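Local coordinates for hypothetical protein TM1010 (Thermotoga maritima, PDB 2F4P) that is of unknown function but contains a cupin domain, a small antiparallel beta-barrel fold, at residues 27-32 / 59-64; 31-36 / 53-58. All blocks are in the same frame, centred on the assembly; numbering follows the deposited sequence. Where two conformers were deposited one is given.

Contact 1. Residues 27-32 / 59-64; sequences DFFTGN and ARTHWH
T30, H62 and R60 bury the most surface where 27-32 runs antiparallel to 59-64. T30 and R60 form a hydrogen-bonded pair: T30 N reaches R60 O at 2.8 Å, nearly along the C=O axis, and R60 N returns to T30 O at 2.9 Å. On the face these two side chains share, T30 CG2, set anti to the backbone N (chi1 -61° for OG1), lies 3.7 Å from R60 CZ, over the centre of one guanidinium face. A threonine suits the place, its methyl covering the flat cation while its OG1 shares a hydrogen bond with a water that donates to T61 O. The guanidinium N-H groups turn to V135 O and G58 O.

One residue past the paired strands, H62 N binds F28 O at 2.9 Å, the donor 36° out of the carbonyl plane. Its imidazole lies with one face against the F28-F29 peptide, F28 C 3.6 Å above the ring centre. Two waters in the ring plane join ND1 to D27 O and NE2 to F29 O, so a histidine can tie both nitrogens to the opposite backbone. Strand 29-30 thus pairs with the start of 60-65, itself paired with 105-109, in one cupin-barrel sheet.

Contact 2. Residues 31-36 / 53-58; sequences GNVWVK and VVFEPG
V53 lies on the returning strand 49-55 of an antiparallel beta hairpin in this cupin fold, in a non-hydrogen-bonded pair with V35. In the modelled conformer its CG1 reaches diagonally to V33 CG1, 3.5 Å away, and also approaches V35 CG2, so branched valines, well suited to extended backbone, fill this face with compact methyl groups. V54 turns to the other face and forms a hydrogen-bonded pair with W34: W34 N meets V54 O at 2.9 Å, and V54 N meets W34 O at the same length. As modelled, the indole presents its edge to V54. F55 returns to the valine face. Its side chain runs beside that of V33 in the same direction, F55 CD2 meeting V33 CG2 at 3.6 Å, while V33 CG1 sits over one ring face, offset toward the rim. One further backbone bond follows beyond the strand, E56 N to N32 O at 3.1 Å. Bent at chi2 (-56°), the E56 chain brings its carboxylate to the indole edge, where R20 provides a salt bridge to OE2. There, in the conformer given for W34, NE1 makes a weak hydrogen bond to E56 OE2, 3.4 Å long, with the ring and carboxylate planes 64° apart.

In the fold
The centres of contacts 1 and 2 lie about 9 Å apart, and the two share G31 and N32. Along the chain, strand 29-30 leads through these residues into 33-37, and 49-55 leads through the turn at P57 and G58 into 60-65. Both connections pass from one antiparallel sheet to the other: contact 1 belongs to the sheet containing 60-65, contact 2 to the one containing 33-37 and 49-55. Apolar groups meet between them, with A59 CB 3.8 Å from V33 CG2 and F55 CE2 3.7 Å from R60 CA. Two chain crossings, and the packing between them, tie the two sheets of the cupin barrel together here.

Contact 1. Residues 27-32 / 59-64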
ATOM      1  N   ASP A  27     -21.517   8.234  -9.223  1.00 43.25           N
ATOM      2  CA  ASP A  27     -20.763   9.310  -9.890  1.00 43.27           C
ATOM      3  C   ASP A  27     -19.429   8.812 -10.437  1.00 42.51           C
ATOM      4  O   ASP A  27     -18.931   9.333 -11.421  1.00 40.86           O
ATOM      5  CB  ASP A  27     -20.418  10.444  -8.911  1.00 44.02           C
ATOM      6  CG  ASP A  27     -21.614  11.336  -8.554  1.00 50.93           C
ATOM      7  OD1 ASP A  27     -22.768  11.077  -8.984  1.00 51.06           O
ATOM      8  OD2 ASP A  27     -21.362  12.302  -7.808  1.00 57.17           O
ATOM      9  N   PHE A  28     -18.824   7.833  -9.762  1.00 40.38           N
ATOM     10  CA  PHE A  28     -17.470   7.399 -10.094  1.00 38.96           C
ATOM     11  C   PHE A  28     -17.328   5.922 -10.441  1.00 38.26           C
ATOM     12  O   PHE A  28     -16.283   5.528 -10.952  1.00 35.52           O
ATOM     13  CB  PHE A  28     -16.540   7.665  -8.911  1.00 39.67           C
ATOM     14  CG  PHE A  28     -16.698   9.024  -8.319  1.00 40.94           C
ATOM     15  CD1 PHE A  28     -16.357  10.155  -9.055  1.00 45.75           C
ATOM     16  CD2 PHE A  28     -17.213   9.185  -7.039  1.00 48.22           C
ATOM     17  CE1 PHE A  28     -16.505  11.421  -8.526  1.00 48.10           C
ATOM     18  CE2 PHE A  28     -17.377  10.452  -6.505  1.00 51.74           C
ATOM     19  CZ  PHE A  28     -17.012  11.572  -7.248  1.00 51.20           C
ATOM     20  N   PHE A  29     -18.329   5.118 -10.080  1.00 36.04           N
ATOM     21  CA  PHE A  29     -18.281   3.658 -10.217  1.00 36.85           C
ATOM     22  C   PHE A  29     -19.513   3.121 -10.909  1.00 37.83           C
ATOM     23  O   PHE A  29     -20.595   3.661 -10.761  1.00 39.13           O
ATOM     24  CB  PHE A  29     -18.195   2.987  -8.845  1.00 39.49           C
ATOM     25  CG  PHE A  29     -17.004   3.406  -8.027  1.00 37.28           C
ATOM     26  CD1 PHE A  29     -15.771   2.826  -8.245  1.00 40.78           C
ATOM     27  CD2 PHE A  29     -17.128   4.372  -7.025  1.00 37.42           C
ATOM     28  CE1 PHE A  29     -14.672   3.203  -7.497  1.00 38.12           C
ATOM     29  CE2 PHE A  29     -16.015   4.757  -6.267  1.00 39.24           C
ATOM     30  CZ  PHE A  29     -14.793   4.171  -6.514  1.00 38.86           C
ATOM     31  N   THR A  30     -19.326   2.024 -11.636  1.00 38.59           N
ATOM     32  CA  THR A  30     -20.393   1.205 -12.180  1.00 39.79           C
ATOM     33  C   THR A  30     -20.481  -0.047 -11.334  1.00 38.16           C
ATOM     34  O   THR A  30     -19.475  -0.714 -11.068  1.00 36.73           O
ATOM     35  CB  THR A  30     -20.061   0.787 -13.635  1.00 41.24           C
ATOM     36  OG1 THR A  30     -19.933   1.955 -14.451  1.00 44.81           O
ATOM     37  CG2 THR A  30     -21.110  -0.143 -14.207  1.00 44.18           C
ATOM     38  N   GLY A  31     -21.684  -0.365 -10.873  1.00 35.17           N
ATOM     39  CA  GLY A  31     -21.870  -1.524 -10.011  1.00 33.34           C
ATOM     40  C   GLY A  31     -21.515  -1.301  -8.540  1.00 36.20           C
ATOM     41  O   GLY A  31     -21.401  -0.166  -8.073  1.00 35.50           O
ATOM     42  N   ASN A  32     -21.368  -2.407  -7.809  1.00 35.18           N
ATOM     43  CA  ASN A  32     -21.247  -2.380  -6.359  1.00 34.46           C
ATOM     44  C   ASN A  32     -19.789  -2.413  -5.956  1.00 36.95           C
ATOM     45  O   ASN A  32     -19.081  -3.376  -6.240  1.00 35.38           O
ATOM     46  CB  ASN A  32     -22.012  -3.552  -5.739  1.00 36.05           C
ATOM     47  CG  ASN A  32     -23.502  -3.431  -5.952  1.00 42.24           C
ATOM     48  OD1 ASN A  32     -24.054  -2.318  -5.899  1.00 39.15           O
ATOM     49  ND2 ASN A  32     -24.163  -4.555  -6.228  1.00 40.29           N
ATOM     50  N   ALA A  59     -18.233  -4.921 -11.441  1.00 36.92           N
ATOM     51  CA  ALA A  59     -18.130  -3.526 -11.017  1.00 35.07           C
ATOM     52  C   ALA A  59     -16.766  -2.966 -11.399  1.00 36.51           C
ATOM     53  O   ALA A  59     -15.761  -3.695 -11.470  1.00 33.91           O
ATOM     54  CB  ALA A  59     -18.370  -3.384  -9.529  1.00 35.96           C
ATOM     55  N   ARG A  60     -16.747  -1.656 -11.655  1.00 36.92           N
ATOM     56  CA  ARG A  60     -15.536  -0.988 -12.104  1.00 35.87           C
ATOM     57  C   ARG A  60     -15.642   0.509 -12.007  1.00 36.18           C
ATOM     58  O   ARG A  60     -16.735   1.081 -11.986  1.00 33.72           O
ATOM     59  CB  ARG A  60     -15.219  -1.362 -13.546  1.00 35.82           C
ATOM     60  CG  ARG A  60     -16.127  -0.758 -14.618  1.00 42.81           C
ATOM     61  CD  ARG A  60     -17.129  -1.714 -15.085  1.00 43.42           C
ATOM     62  NE  ARG A  60     -17.983  -1.229 -16.188  1.00 41.98           N
ATOM     63  CZ  ARG A  60     -18.999  -1.934 -16.690  1.00 41.09           C
ATOM     64  NH1 ARG A  60     -19.297  -3.130 -16.195  1.00 38.72           N
ATOM     65  NH2 ARG A  60     -19.734  -1.446 -17.671  1.00 46.16           N
ATOM     66  N   THR A  61     -14.492   1.156 -12.038  1.00 36.90           N
ATOM     67  CA  THR A  61     -14.455   2.578 -12.047  1.00 35.14           C
ATOM     68  C   THR A  61     -14.956   3.076 -13.400  1.00 34.68           C
ATOM     69  O   THR A  61     -14.930   2.352 -14.421  1.00 33.73           O
ATOM     70  CB  THR A  61     -12.993   3.118 -11.836  1.00 38.46           C
ATOM     71  OG1 THR A  61     -12.196   2.812 -12.996  1.00 34.49           O
ATOM     72  CG2 THR A  61     -12.342   2.499 -10.636  1.00 38.71           C
ATOM     73  N   HIS A  62     -15.386   4.327 -13.414  1.00 33.28           N
ATOM     74  CA  HIS A  62     -15.453   5.082 -14.668  1.00 33.79           C
ATOM     75  C   HIS A  62     -14.039   5.282 -15.218  1.00 34.75           C
ATOM     76  O   HIS A  62     -13.030   5.079 -14.506  1.00 35.97           O
ATOM     77  CB  HIS A  62     -16.112   6.431 -14.415  1.00 36.55           C
ATOM     78  CG  HIS A  62     -17.558   6.327 -14.050  1.00 35.64           C
ATOM     79  ND1 HIS A  62     -18.356   7.433 -13.855  1.00 38.48           N
ATOM     80  CD2 HIS A  62     -18.352   5.248 -13.852  1.00 38.78           C
ATOM     81  CE1 HIS A  62     -19.580   7.039 -13.558  1.00 41.89           C
ATOM     82  NE2 HIS A  62     -19.603   5.718 -13.540  1.00 41.14           N
ATOM     83  N   TRP A  63     -13.949   5.731 -16.466  1.00 36.05           N
ATOM     84  CA  TRP A  63     -12.668   6.250 -16.969  1.00 34.53           C
ATOM     85  C   TRP A  63     -12.247   7.469 -16.141  1.00 36.14           C
ATOM     86  O   TRP A  63     -13.070   8.349 -15.844  1.00 36.33           O
ATOM     87  CB  TRP A  63     -12.778   6.662 -18.430  1.00 36.29           C
ATOM     88  CG  TRP A  63     -13.033   5.564 -19.409  1.00 32.08           C
ATOM     89  CD1 TRP A  63     -14.239   5.210 -19.938  1.00 38.47           C
ATOM     90  CD2 TRP A  63     -12.062   4.678 -20.002  1.00 34.26           C
ATOM     91  NE1 TRP A  63     -14.082   4.190 -20.824  1.00 38.17           N
ATOM     92  CE2 TRP A  63     -12.762   3.824 -20.871  1.00 38.30           C
ATOM     93  CE3 TRP A  63     -10.680   4.502 -19.849  1.00 35.40           C
ATOM     94  CZ2 TRP A  63     -12.123   2.837 -21.628  1.00 38.30           C
ATOM     95  CZ3 TRP A  63     -10.042   3.516 -20.616  1.00 33.28           C
ATOM     96  CH2 TRP A  63     -10.757   2.719 -21.496  1.00 36.77           C
ATOM     97  N   HIS A  64     -10.955   7.547 -15.808  1.00 32.86           N
ATOM     98  CA  HIS A  64     -10.442   8.668 -15.080  1.00 34.59           C
ATOM     99  C   HIS A  64      -8.908   8.708 -15.147  1.00 34.03           C
ATOM    100  O   HIS A  64      -8.269   7.765 -15.606  1.00 37.02           O
ATOM    101  CB  HIS A  64     -10.930   8.606 -13.628  1.00 35.53           C
ATOM    102  CG  HIS A  64     -10.415   7.442 -12.843  1.00 36.21           C
ATOM    103  ND1 HIS A  64     -10.710   6.125 -13.150  1.00 37.15           N
ATOM    104  CD2 HIS A  64      -9.669   7.408 -11.715  1.00 39.12           C
ATOM    105  CE1 HIS A  64     -10.137   5.334 -12.256  1.00 39.29           C
ATOM    106  NE2 HIS A  64      -9.503   6.088 -11.375  1.00 36.90           N
TER
HETATM  107  O   HOH W   1     -17.279   9.871 -13.999  1.00 36.56           O
HETATM  108  O   HOH W   2     -22.095   4.871 -12.977  1.00 38.07           O
HETATM  109  O   HOH W   3     -17.516   2.285 -15.619  1.00 26.05           O

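Contact 2. Residues 31-36 / 53-58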
ATOM      1  N   GLY A  31     -21.684  -0.365 -10.873  1.00 35.17           N
ATOM      2  CA  GLY A  31     -21.870  -1.524 -10.011  1.00 33.34           C
ATOM      3  C   GLY A  31     -21.515  -1.301  -8.540  1.00 36.20           C
ATOM      4  O   GLY A  31     -21.401  -0.166  -8.073  1.00 35.50           O
ATOM      5  N   ASN A  32     -21.368  -2.407  -7.809  1.00 35.18           N
ATOM      6  CA  ASN A  32     -21.247  -2.380  -6.359  1.00 34.46           C
ATOM      7  C   ASN A  32     -19.789  -2.413  -5.956  1.00 36.95           C
ATOM      8  O   ASN A  32     -19.081  -3.376  -6.240  1.00 35.38           O
ATOM      9  CB  ASN A  32     -22.012  -3.552  -5.739  1.00 36.05           C
ATOM     10  CG  ASN A  32     -23.502  -3.431  -5.952  1.00 42.24           C
ATOM     11  OD1 ASN A  32     -24.054  -2.318  -5.899  1.00 39.15           O
ATOM     12  ND2 ASN A  32     -24.163  -4.555  -6.228  1.00 40.29           N
ATOM     13  N   VAL A  33     -19.360  -1.346  -5.280  1.00 34.93           N
ATOM     14  CA  VAL A  33     -17.952  -1.162  -4.894  1.00 36.15           C
ATOM     15  C   VAL A  33     -17.965  -0.627  -3.469  1.00 36.06           C
ATOM     16  O   VAL A  33     -18.844   0.161  -3.131  1.00 36.68           O
ATOM     17  CB  VAL A  33     -17.291  -0.109  -5.794  1.00 34.48           C
ATOM     18  CG1 VAL A  33     -15.823   0.196  -5.371  1.00 39.36           C
ATOM     19  CG2 VAL A  33     -17.340  -0.553  -7.246  1.00 37.43           C
ATOM     20  N   TRP A  34     -17.017  -1.060  -2.647  1.00 36.48           N
ATOM     21  CA  TRP A  34     -16.861  -0.611  -1.259  0.50 38.65           C
ATOM     22  C   TRP A  34     -15.435  -0.053  -1.108  1.00 38.30           C
ATOM     23  O   TRP A  34     -14.491  -0.752  -1.465  1.00 37.40           O
ATOM     24  CB  TRP A  34     -17.056  -1.801  -0.305  0.50 41.56           C
ATOM     25  CG  TRP A  34     -18.210  -2.707  -0.704  0.50 45.40           C
ATOM     26  CD1 TRP A  34     -18.140  -3.926  -1.337  0.50 43.07           C
ATOM     27  CD2 TRP A  34     -19.595  -2.426  -0.530  0.50 41.62           C
ATOM     28  NE1 TRP A  34     -19.409  -4.411  -1.559  0.50 43.97           N
ATOM     29  CE2 TRP A  34     -20.318  -3.508  -1.074  0.50 40.25           C
ATOM     30  CE3 TRP A  34     -20.297  -1.353   0.029  0.50 47.89           C
ATOM     31  CZ2 TRP A  34     -21.706  -3.551  -1.064  0.50 45.11           C
ATOM     32  CZ3 TRP A  34     -21.670  -1.397   0.043  0.50 45.89           C
ATOM     33  CH2 TRP A  34     -22.367  -2.494  -0.493  0.50 46.54           C
ATOM     34  N   VAL A  35     -15.305   1.153  -0.572  1.00 39.60           N
ATOM     35  CA  VAL A  35     -14.018   1.820  -0.375  1.00 39.13           C
ATOM     36  C   VAL A  35     -13.764   2.106   1.120  1.00 38.56           C
ATOM     37  O   VAL A  35     -14.615   2.679   1.800  1.00 38.92           O
ATOM     38  CB  VAL A  35     -13.987   3.155  -1.137  1.00 40.12           C
ATOM     39  CG1 VAL A  35     -12.606   3.808  -0.990  1.00 40.97           C
ATOM     40  CG2 VAL A  35     -14.347   2.944  -2.633  1.00 43.61           C
ATOM     41  N   LYS A  36     -12.613   1.679   1.637  1.00 38.29           N
ATOM     42  CA  LYS A  36     -12.154   2.098   2.963  1.00 38.82           C
ATOM     43  C   LYS A  36     -10.880   2.895   2.775  1.00 40.10           C
ATOM     44  O   LYS A  36      -9.912   2.377   2.232  1.00 38.33           O
ATOM     45  CB  LYS A  36     -11.831   0.907   3.869  1.00 40.24           C
ATOM     46  CG  LYS A  36     -12.957   0.423   4.744  1.00 49.31           C
ATOM     47  N   VAL A  53     -10.059  -1.232  -1.642  1.00 37.14           N
ATOM     48  CA  VAL A  53     -11.274  -1.258  -2.476  0.50 35.42           C
ATOM     49  C   VAL A  53     -11.712  -2.701  -2.767  1.00 36.50           C
ATOM     50  O   VAL A  53     -10.875  -3.544  -3.124  1.00 36.85           O
ATOM     51  CB  VAL A  53     -11.054  -0.572  -3.849  0.50 35.70           C
ATOM     52  CG1 VAL A  53     -12.421  -0.267  -4.558  0.50 29.85           C
ATOM     53  CG2 VAL A  53     -10.216   0.684  -3.708  0.50 37.66           C
ATOM     54  N   VAL A  54     -13.007  -2.979  -2.635  1.00 35.81           N
ATOM     55  CA  VAL A  54     -13.591  -4.228  -3.140  0.50 34.78           C
ATOM     56  C   VAL A  54     -14.552  -3.899  -4.266  1.00 34.46           C
ATOM     57  O   VAL A  54     -15.470  -3.089  -4.072  1.00 35.60           O
ATOM     58  CB  VAL A  54     -14.400  -4.982  -2.066  0.50 34.86           C
ATOM     59  CG1 VAL A  54     -14.908  -6.326  -2.630  0.50 31.52           C
ATOM     60  CG2 VAL A  54     -13.565  -5.177  -0.812  0.50 42.38           C
ATOM     61  N   PHE A  55     -14.329  -4.511  -5.428  1.00 36.64           N
ATOM     62  CA  PHE A  55     -15.253  -4.454  -6.568  1.00 34.24           C
ATOM     63  C   PHE A  55     -15.947  -5.812  -6.620  1.00 34.76           C
ATOM     64  O   PHE A  55     -15.289  -6.846  -6.769  1.00 34.18           O
ATOM     65  CB  PHE A  55     -14.521  -4.306  -7.887  1.00 35.71           C
ATOM     66  CG  PHE A  55     -13.791  -2.999  -8.060  1.00 32.94           C
ATOM     67  CD1 PHE A  55     -12.514  -2.839  -7.566  1.00 34.12           C
ATOM     68  CD2 PHE A  55     -14.377  -1.962  -8.729  1.00 35.91           C
ATOM     69  CE1 PHE A  55     -11.839  -1.623  -7.720  1.00 36.89           C
ATOM     70  CE2 PHE A  55     -13.733  -0.771  -8.888  1.00 34.70           C
ATOM     71  CZ  PHE A  55     -12.434  -0.609  -8.386  1.00 36.19           C
ATOM     72  N   GLU A  56     -17.272  -5.825  -6.544  1.00 34.32           N
ATOM     73  CA  GLU A  56     -18.010  -7.075  -6.796  1.00 34.82           C
ATOM     74  C   GLU A  56     -17.944  -7.406  -8.283  1.00 34.71           C
ATOM     75  O   GLU A  56     -17.656  -6.537  -9.086  1.00 33.56           O
ATOM     76  CB  GLU A  56     -19.459  -6.926  -6.360  1.00 34.95           C
ATOM     77  CG  GLU A  56     -19.608  -6.681  -4.850  1.00 31.57           C
ATOM     78  CD  GLU A  56     -18.969  -7.726  -3.994  1.00 39.48           C
ATOM     79  OE1 GLU A  56     -18.936  -8.922  -4.393  1.00 40.58           O
ATOM     80  OE2 GLU A  56     -18.519  -7.365  -2.880  1.00 41.42           O
ATOM     81  N   PRO A  57     -18.224  -8.667  -8.658  1.00 35.04           N
ATOM     82  CA  PRO A  57     -18.119  -9.013 -10.071  1.00 34.42           C
ATOM     83  C   PRO A  57     -18.870  -8.037 -10.974  1.00 35.82           C
ATOM     84  O   PRO A  57     -19.999  -7.650 -10.678  1.00 33.70           O
ATOM     85  CB  PRO A  57     -18.706 -10.426 -10.132  1.00 34.94           C
ATOM     86  CG  PRO A  57     -18.500 -10.991  -8.812  1.00 37.75           C
ATOM     87  CD  PRO A  57     -18.604  -9.828  -7.834  1.00 34.97           C
ATOM     88  N   GLY A  58     -18.207  -7.601 -12.041  1.00 36.65           N
ATOM     89  CA  GLY A  58     -18.803  -6.708 -13.010  1.00 36.75           C
ATOM     90  C   GLY A  58     -18.626  -5.228 -12.666  1.00 37.56           C
ATOM     91  O   GLY A  58     -18.903  -4.366 -13.490  1.00 40.25           O
TER